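Local coordinates for Lmo2184 protein (Listeria monocytogenes serovar 1/2a, PDB 5JOQ) that probably binds heme as the lipid-anchored substrate-binding component of an iron-uptake ABC transporter, at residues K98-E101 against A102-S106. Residues are numbered along the deposited sequence; the frame is centred on the assembly and turned at random.
Sequences KTLE and ADLKS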
loop_
_atom_site.group_PDB
_atom_site.type_symbol
_atom_site.label_atom_id
_atom_site.label_comp_id
_atom_site.label_asym_id
_atom_site.label_seq_id
_atom_site.Cartn_x
_atom_site.Cartn_y
_atom_site.Cartn_z
ATOM N N LYS A 98 -17.550 -12.806 -10.562
ATOM C CA LYS A 98 -17.941 -13.865 -9.629
ATOM C C LYS A 98 -17.230 -13.720 -8.299
ATOM O O LYS A 98 -17.823 -13.957 -7.233
ATOM C CB LYS A 98 -17.594 -15.230 -10.232
ATOM C CG LYS A 98 -18.573 -16.341 -9.934
ATOM C CD LYS A 98 -19.834 -16.195 -10.813
ATOM C CE LYS A 98 -21.041 -16.903 -10.194
ATOM N NZ LYS A 98 -22.341 -16.263 -10.586
ATOM N N THR A 99 -15.933 -13.374 -8.338
ATOM C CA THR A 99 -15.172 -13.321 -7.087
ATOM C C THR A 99 -15.696 -12.230 -6.158
ATOM O O THR A 99 -15.558 -12.342 -4.931
ATOM C CB THR A 99 -13.675 -13.143 -7.413
ATOM O OG1 THR A 99 -13.197 -14.347 -8.074
ATOM C CG2 THR A 99 -12.844 -12.867 -6.116
ATOM N N LEU A 100 -16.329 -11.189 -6.709
ATOM C CA LEU A 100 -16.962 -10.144 -5.915
ATOM C C LEU A 100 -18.452 -10.367 -5.653
ATOM O O LEU A 100 -19.070 -9.538 -4.990
ATOM C CB LEU A 100 -16.774 -8.781 -6.604
ATOM C CG LEU A 100 -15.518 -8.031 -6.137
ATOM C CD1 LEU A 100 -15.669 -7.560 -4.642
ATOM C CD2 LEU A 100 -14.276 -8.902 -6.307
ATOM N N GLU A 101 -19.042 -11.465 -6.130
ATOM C CA GLU A 101 -20.495 -11.620 -6.044
ATOM C C GLU A 101 -20.979 -11.635 -4.597
ATOM O O GLU A 101 -21.969 -10.976 -4.253
ATOM C CB GLU A 101 -20.919 -12.894 -6.781
ATOM C CG GLU A 101 -22.411 -13.107 -6.717
ATOM C CD GLU A 101 -22.865 -14.283 -7.588
ATOM O OE1 GLU A 101 -22.008 -15.059 -8.056
ATOM O OE2 GLU A 101 -24.076 -14.429 -7.768
ATOM N N ALA A 102 -20.299 -12.369 -3.739
ATOM C CA ALA A 102 -20.730 -12.475 -2.367
ATOM C C ALA A 102 -20.741 -11.113 -1.697
ATOM O O ALA A 102 -21.621 -10.811 -0.933
ATOM C CB ALA A 102 -19.870 -13.464 -1.604
ATOM N N ASP A 103 -19.739 -10.308 -1.983
ATOM C CA ASP A 103 -19.679 -8.976 -1.445
ATOM C C ASP A 103 -20.716 -7.984 -1.966
ATOM O O ASP A 103 -21.263 -7.218 -1.211
ATOM C CB ASP A 103 -18.308 -8.365 -1.696
ATOM C CG ASP A 103 -17.232 -8.985 -0.844
ATOM O OD1 ASP A 103 -17.575 -9.757 0.058
ATOM O OD2 ASP A 103 -16.057 -8.697 -1.094
ATOM N N LEU A 104 -20.946 -7.997 -3.272
ATOM C CA LEU A 104 -21.815 -7.011 -3.908
ATOM C C LEU A 104 -23.227 -7.341 -4.337
ATOM O O LEU A 104 -23.988 -6.431 -4.627
ATOM C CB LEU A 104 -21.102 -6.464 -5.144
ATOM C CG LEU A 104 -19.636 -6.104 -5.028
ATOM C CD1 LEU A 104 -19.038 -5.619 -6.335
ATOM C CD2 LEU A 104 -19.475 -5.071 -3.939
ATOM N N LYS A 105 -23.582 -8.610 -4.382
ATOM C CA LYS A 105 -24.878 -8.969 -4.888
ATOM C C LYS A 105 -26.053 -8.345 -4.148
ATOM O O LYS A 105 -26.955 -7.841 -4.780
ATOM C CB LYS A 105 -25.048 -10.484 -4.904
ATOM C CG LYS A 105 -26.429 -10.908 -5.347
ATOM C CD LYS A 105 -26.492 -12.346 -5.808
ATOM C CE LYS A 105 -25.896 -13.275 -4.780
ATOM N NZ LYS A 105 -26.051 -14.694 -5.200
ATOM N N SER A 106 -26.020 -8.356 -2.826
ATOM C CA SER A 106 -27.148 -7.809 -2.058
ATOM C C SER A 106 -27.357 -6.328 -2.338
ATOM O O SER A 106 -28.500 -5.867 -2.476
ATOM C CB SER A 106 -26.925 -8.006 -0.560
ATOM O OG SER A 106 -26.763 -9.367 -0.246
HETATM O O HOH W 1 -18.264 -14.301 -4.391
HETATM O O HOH W 2 -17.223 -11.522 -2.754
#
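A102 follows E101 directly, and A102 CB lies 3.7 Å from E101 C. A102 N donates to water 1 at 2.9 Å, and this water donates in turn to K98 O. At D103 a second water repeats the link: water 2 accepts from D103 N and donates to T99 O. Two backbone N-H groups of the helix's first turn are thus satisfied by solvent. The D103 carboxylate passes L100, with OD2 3.7 Å from CD1 of L100. OD2 also forms a salt bridge with K237 of the second subunit.

L104 makes the first direct i to i+4 bond: its N donates to L100 O at 3.0 Å. L104 CD1 packs on L100 CB at 3.9 Å. L100 also touches M79.

K105 N donates to E101 O at 2.9 Å. The K105 and E101 side chains run side by side in the same direction. E101 has CG anti to its N (chi1 180°) and stays extended. K105 bends at chi3 (52°). This brings K105 NZ to E101 OE2 at 3.3 Å, from above the carboxylate plane, in a salt bridge. K98 NZ forms a salt bridge with E101 OE1 at 2.8 Å, though its hydrogen bond is weak. One carboxylate therefore bridges two lysines, which probably favours its charged form. This is the N-terminal end of helix 101-110 and the loop leading into it from strand 93-97 of the parallel sheet, with a K98-E101-K105 salt-bridge network along its surface.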